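Local coordinates for protein p13 MTCP-1 (Homo sapiens, PDB 1A1X) that binds the PH domain of the kinases AKT1 and AKT2 and enhances their phosphorylation and activation, at residues 35-48 / 95-107. Sequence-based numbering, arbitrary orientation.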
loop_
_atom_site.group_PDB
_atom_site.type_symbol
_atom_site.label_atom_id
_atom_site.label_comp_id
_atom_site.label_asym_id
_atom_site.label_seq_id
_atom_site.Cartn_x
_atom_site.Cartn_y
_atom_site.Cartn_z
ATOM N N GLU A 35 0.222 -12.599 -0.231
ATOM C CA GLU A 35 -0.114 -12.046 -1.542
ATOM C C GLU A 35 1.155 -12.212 -2.368
ATOM O O GLU A 35 2.038 -11.360 -2.385
ATOM C CB GLU A 35 -0.530 -10.595 -1.416
ATOM C CG GLU A 35 -1.678 -10.453 -0.454
ATOM C CD GLU A 35 -2.309 -9.089 -0.474
ATOM O OE1 GLU A 35 -1.558 -8.097 -0.605
ATOM O OE2 GLU A 35 -3.557 -9.016 -0.352
ATOM N N GLU A 36 1.256 -13.369 -3.000
ATOM C CA GLU A 36 2.420 -13.730 -3.783
ATOM C C GLU A 36 2.482 -13.194 -5.210
ATOM O O GLU A 36 1.545 -13.353 -5.993
ATOM C CB GLU A 36 2.533 -15.243 -3.793
ATOM C CG GLU A 36 3.835 -15.766 -4.323
ATOM C CD GLU A 36 3.885 -17.273 -4.305
ATOM O OE1 GLU A 36 3.199 -17.892 -3.460
ATOM O OE2 GLU A 36 4.609 -17.838 -5.148
ATOM N N GLU A 37 3.587 -12.524 -5.525
ATOM C CA GLU A 37 3.815 -11.990 -6.864
ATOM C C GLU A 37 4.612 -13.052 -7.623
ATOM O O GLU A 37 4.878 -14.135 -7.086
ATOM C CB GLU A 37 4.611 -10.682 -6.789
ATOM C CG GLU A 37 3.950 -9.586 -5.952
ATOM C CD GLU A 37 2.598 -9.160 -6.488
ATOM O OE1 GLU A 37 2.460 -9.050 -7.723
ATOM O OE2 GLU A 37 1.676 -8.930 -5.672
ATOM N N THR A 38 4.998 -12.757 -8.862
ATOM C CA THR A 38 5.768 -13.718 -9.657
ATOM C C THR A 38 7.203 -13.887 -9.137
ATOM O O THR A 38 7.698 -15.005 -8.957
ATOM C CB THR A 38 5.838 -13.296 -11.151
ATOM O OG1 THR A 38 4.523 -13.291 -11.712
ATOM C CG2 THR A 38 6.702 -14.266 -11.940
ATOM N N SER A 39 7.841 -12.762 -8.863
ATOM C CA SER A 39 9.213 -12.751 -8.419
ATOM C C SER A 39 9.424 -12.672 -6.920
ATOM O O SER A 39 10.543 -12.862 -6.451
ATOM C CB SER A 39 9.930 -11.600 -9.099
ATOM O OG SER A 39 9.604 -11.609 -10.476
ATOM N N PHE A 40 8.372 -12.381 -6.160
ATOM C CA PHE A 40 8.527 -12.279 -4.708
ATOM C C PHE A 40 7.238 -12.491 -3.938
ATOM O O PHE A 40 6.164 -12.675 -4.514
ATOM C CB PHE A 40 9.162 -10.935 -4.310
ATOM C CG PHE A 40 8.426 -9.756 -4.838
ATOM C CD1 PHE A 40 8.716 -9.255 -6.099
ATOM C CD2 PHE A 40 7.392 -9.187 -4.110
ATOM C CE1 PHE A 40 7.975 -8.199 -6.637
ATOM C CE2 PHE A 40 6.648 -8.132 -4.637
ATOM C CZ PHE A 40 6.940 -7.639 -5.905
ATOM N N LEU A 41 7.363 -12.421 -2.618
ATOM C CA LEU A 41 6.242 -12.623 -1.733
ATOM C C LEU A 41 6.014 -11.444 -0.802
ATOM O O LEU A 41 6.958 -10.830 -0.303
ATOM C CB LEU A 41 6.480 -13.900 -0.933
ATOM C CG LEU A 41 5.364 -14.381 -0.020
ATOM C CD1 LEU A 41 5.188 -15.879 -0.193
ATOM C CD2 LEU A 41 5.674 -14.013 1.411
ATOM N N ARG A 42 4.743 -11.115 -0.615
ATOM C CA ARG A 42 4.325 -10.038 0.274
ATOM C C ARG A 42 3.343 -10.608 1.294
ATOM O O ARG A 42 2.666 -11.601 1.032
ATOM C CB ARG A 42 3.617 -8.910 -0.496
ATOM C CG ARG A 42 4.532 -8.004 -1.325
ATOM C CD ARG A 42 3.881 -6.627 -1.552
ATOM N NE ARG A 42 4.579 -5.835 -2.567
ATOM C CZ ARG A 42 4.207 -5.734 -3.841
ATOM N NH1 ARG A 42 3.130 -6.368 -4.283
ATOM N NH2 ARG A 42 4.924 -5.008 -4.686
ATOM N N ALA A 43 3.310 -10.005 2.474
ATOM C CA ALA A 43 2.381 -10.414 3.515
ATOM C C ALA A 43 1.647 -9.147 3.923
ATOM O O ALA A 43 2.267 -8.120 4.140
ATOM C CB ALA A 43 3.122 -11.000 4.704
ATOM N N ARG A 44 0.324 -9.199 3.929
ATOM C CA ARG A 44 -0.478 -8.055 4.332
ATOM C C ARG A 44 -0.967 -8.434 5.722
ATOM O O ARG A 44 -1.602 -9.467 5.904
ATOM C CB ARG A 44 -1.637 -7.845 3.359
ATOM C CG ARG A 44 -2.402 -6.551 3.579
ATOM C CD ARG A 44 -3.024 -6.076 2.277
ATOM N NE ARG A 44 -3.896 -7.086 1.700
ATOM C CZ ARG A 44 -5.172 -7.260 2.031
ATOM N NH1 ARG A 44 -5.743 -6.488 2.945
ATOM N NH2 ARG A 44 -5.879 -8.204 1.431
ATOM N N VAL A 45 -0.593 -7.637 6.713
ATOM C CA VAL A 45 -0.937 -7.937 8.097
ATOM C C VAL A 45 -1.799 -6.833 8.689
ATOM O O VAL A 45 -1.409 -5.662 8.693
ATOM C CB VAL A 45 0.356 -8.115 8.961
ATOM C CG1 VAL A 45 0.050 -8.900 10.209
ATOM C CG2 VAL A 45 1.472 -8.800 8.152
ATOM N N GLN A 46 -2.972 -7.221 9.183
ATOM C CA GLN A 46 -3.914 -6.282 9.773
ATOM C C GLN A 46 -4.231 -6.589 11.232
ATOM O O GLN A 46 -4.437 -7.747 11.613
ATOM C CB GLN A 46 -5.215 -6.255 8.963
ATOM C CG GLN A 46 -5.057 -5.704 7.560
ATOM C CD GLN A 46 -6.378 -5.602 6.837
ATOM O OE1 GLN A 46 -7.389 -6.092 7.321
ATOM N NE2 GLN A 46 -6.376 -4.962 5.670
ATOM N N GLN A 47 -4.296 -5.529 12.035
ATOM C CA GLN A 47 -4.594 -5.647 13.456
ATOM C C GLN A 47 -6.101 -5.760 13.637
ATOM O O GLN A 47 -6.824 -4.762 13.658
ATOM C CB GLN A 47 -4.035 -4.438 14.220
ATOM C CG GLN A 47 -3.707 -4.713 15.685
ATOM C CD GLN A 47 -4.938 -4.758 16.560
ATOM O OE1 GLN A 47 -5.422 -3.715 17.001
ATOM N NE2 GLN A 47 -5.458 -5.957 16.814
ATOM N N ILE A 48 -6.561 -7.000 13.705
ATOM C CA ILE A 48 -7.966 -7.310 13.886
ATOM C C ILE A 48 -8.086 -8.291 15.045
ATOM O O ILE A 48 -7.309 -9.250 15.146
ATOM C CB ILE A 48 -8.562 -7.945 12.603
ATOM C CG1 ILE A 48 -8.456 -6.952 11.433
ATOM C CG2 ILE A 48 -10.025 -8.374 12.834
ATOM C CD1 ILE A 48 -8.900 -7.517 10.082
ATOM N N ARG A 95 -9.689 1.626 6.133
ATOM C CA ARG A 95 -11.054 1.356 6.564
ATOM C C ARG A 95 -11.131 1.187 8.086
ATOM O O ARG A 95 -11.921 0.396 8.599
ATOM C CB ARG A 95 -11.627 0.139 5.826
ATOM C CG ARG A 95 -12.157 0.447 4.415
ATOM C CD ARG A 95 -11.076 0.974 3.469
ATOM N NE ARG A 95 -11.606 1.358 2.157
ATOM C CZ ARG A 95 -11.103 0.954 0.990
ATOM N NH1 ARG A 95 -10.047 0.147 0.952
ATOM N NH2 ARG A 95 -11.664 1.352 -0.147
ATOM N N GLY A 96 -10.286 1.934 8.795
ATOM C CA GLY A 96 -10.268 1.890 10.249
ATOM C C GLY A 96 -9.393 0.834 10.896
ATOM O O GLY A 96 -9.299 0.783 12.125
ATOM N N VAL A 97 -8.736 0.013 10.080
ATOM C CA VAL A 97 -7.863 -1.052 10.572
ATOM C C VAL A 97 -6.407 -0.768 10.233
ATOM O O VAL A 97 -6.086 -0.399 9.099
ATOM C CB VAL A 97 -8.260 -2.411 9.954
ATOM C CG1 VAL A 97 -7.317 -3.512 10.402
ATOM C CG2 VAL A 97 -9.676 -2.756 10.344
ATOM N N GLN A 98 -5.530 -0.946 11.217
ATOM C CA GLN A 98 -4.097 -0.733 11.025
ATOM C C GLN A 98 -3.561 -1.857 10.128
ATOM O O GLN A 98 -3.838 -3.043 10.360
ATOM C CB GLN A 98 -3.371 -0.729 12.368
ATOM C CG GLN A 98 -1.943 -0.238 12.294
ATOM C CD GLN A 98 -1.292 -0.139 13.658
ATOM O OE1 GLN A 98 -0.068 -0.060 13.771
ATOM N NE2 GLN A 98 -2.111 -0.140 14.708
ATOM N N GLU A 99 -2.786 -1.479 9.116
ATOM C CA GLU A 99 -2.261 -2.453 8.173
ATOM C C GLU A 99 -0.777 -2.320 7.841
ATOM O O GLU A 99 -0.281 -1.225 7.591
ATOM C CB GLU A 99 -3.078 -2.396 6.876
ATOM C CG GLU A 99 -2.502 -3.239 5.756
ATOM C CD GLU A 99 -3.284 -3.119 4.474
ATOM O OE1 GLU A 99 -4.398 -3.668 4.396
ATOM O OE2 GLU A 99 -2.780 -2.494 3.532
ATOM N N LEU A 100 -0.079 -3.453 7.844
ATOM C CA LEU A 100 1.335 -3.492 7.487
ATOM C C LEU A 100 1.416 -4.246 6.184
ATOM O O LEU A 100 0.690 -5.221 5.996
ATOM C CB LEU A 100 2.156 -4.257 8.524
ATOM C CG LEU A 100 2.520 -3.609 9.858
ATOM C CD1 LEU A 100 3.124 -4.661 10.773
ATOM C CD2 LEU A 100 3.492 -2.467 9.634
ATOM N N LEU A 101 2.218 -3.737 5.252
ATOM C CA LEU A 101 2.434 -4.420 3.984
ATOM C C LEU A 101 3.925 -4.740 3.965
ATOM O O LEU A 101 4.767 -3.841 3.832
ATOM C CB LEU A 101 2.044 -3.563 2.772
ATOM C CG LEU A 101 2.201 -4.366 1.470
ATOM C CD1 LEU A 101 1.215 -5.525 1.460
ATOM C CD2 LEU A 101 2.018 -3.473 0.245
ATOM N N LEU A 102 4.231 -6.026 4.146
ATOM C CA LEU A 102 5.603 -6.533 4.201
ATOM C C LEU A 102 6.046 -7.243 2.932
ATOM O O LEU A 102 5.290 -8.005 2.340
ATOM C CB LEU A 102 5.744 -7.513 5.370
ATOM C CG LEU A 102 5.336 -7.016 6.753
ATOM C CD1 LEU A 102 5.507 -8.128 7.792
ATOM C CD2 LEU A 102 6.174 -5.805 7.107
ATOM N N LYS A 103 7.305 -7.044 2.565
ATOM C CA LYS A 103 7.849 -7.675 1.381
ATOM C C LYS A 103 9.111 -8.441 1.742
ATOM O O LYS A 103 10.068 -7.859 2.252
ATOM C CB LYS A 103 8.169 -6.620 0.316
ATOM C CG LYS A 103 8.653 -7.203 -1.015
ATOM C CD LYS A 103 8.958 -6.116 -2.017
ATOM C CE LYS A 103 9.427 -6.719 -3.313
ATOM N NZ LYS A 103 9.614 -5.695 -4.366
ATOM N N LEU A 104 9.108 -9.744 1.479
ATOM C CA LEU A 104 10.271 -10.580 1.772
ATOM C C LEU A 104 11.384 -10.269 0.783
ATOM O O LEU A 104 11.212 -10.427 -0.422
ATOM C CB LEU A 104 9.906 -12.064 1.703
ATOM C CG LEU A 104 11.077 -13.017 1.917
ATOM C CD1 LEU A 104 11.741 -12.756 3.263
ATOM C CD2 LEU A 104 10.587 -14.440 1.816
ATOM N N LEU A 105 12.504 -9.791 1.306
ATOM C CA LEU A 105 13.657 -9.432 0.498
ATOM C C LEU A 105 14.613 -10.614 0.339
ATOM O O LEU A 105 14.624 -11.527 1.170
ATOM C CB LEU A 105 14.389 -8.262 1.156
ATOM C CG LEU A 105 13.585 -6.971 1.339
ATOM C CD1 LEU A 105 14.418 -5.961 2.123
ATOM C CD2 LEU A 105 13.197 -6.403 -0.004
ATOM N N PRO A 106 15.413 -10.623 -0.743
ATOM C CA PRO A 106 16.365 -11.717 -0.972
ATOM C C PRO A 106 17.428 -11.676 0.108
ATOM O O PRO A 106 17.800 -10.591 0.562
ATOM C CB PRO A 106 16.939 -11.393 -2.352
ATOM C CG PRO A 106 16.816 -9.903 -2.442
ATOM C CD PRO A 106 15.464 -9.636 -1.835
ATOM N N ASP A 107 17.885 -12.836 0.564
ATOM C CA ASP A 107 18.901 -12.851 1.615
ATOM C C ASP A 107 20.213 -12.284 1.107
ATOM O O ASP A 107 20.699 -12.691 0.055
ATOM C CB ASP A 107 19.127 -14.261 2.163
ATOM C CG ASP A 107 20.044 -14.271 3.387
ATOM O OD1 ASP A 107 21.285 -14.174 3.217
ATOM O OD2 ASP A 107 19.515 -14.368 4.522
HETATM O O HOH W 1 -6.607 -1.766 13.857
#
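Leu104 N donates to Leu41 O (3.0 Å), the first of the backbone bonds that join antiparallel strands 41-46 and 97-104 as far as Gln47 N to Gln98 O. Ala43 with Leu102 and Val45 with Leu100 are the hydrogen-bonded pairs; past them a water bridges Gln47 O and Gln98 N.

On the face bearing Arg44, Gln46, Glu99 and Leu101, a chi1 of 172° turns Glu99 CG away from the backbone N, and the extended chain brings OE1 to Gln46 NE2 at 2.7 Å; the bond uses the anti lone pair, with amide and carboxylate nearly coplanar. Arg44 NH1 completes a salt bridge to the same OE1 through a weak hydrogen bond (3.4 Å), while its NE and NH2 both grip Glu35 OE2, so the guanidinium lies between two carboxylates.

At the other end Lys103 stretches over one face of the Phe40 ring, CE 3.3 Å and NZ 3.7 Å from the centroid, a CH-pi and cation-pi contact; Glu37 CB covers the opposite face. Lys103 NZ also hydrogen-bonds Gly4 O and forms a salt bridge with Glu5, both of the second subunit. With an alanine at Phe40, the Lys103 methylenes and the Arg42 guanidinium face under CE2 would probably lose their aromatic partner, leaving a gap beside the still-anchored NZ.

On the opposite side of the sheet, Val45 CG2 packs against Leu102 CD1 (4.1 Å), and Leu100 and Leu102 reach Tyr78. This pairing joins the fourth and last strands of the closed eight-stranded antiparallel barrel of the TCL1 family.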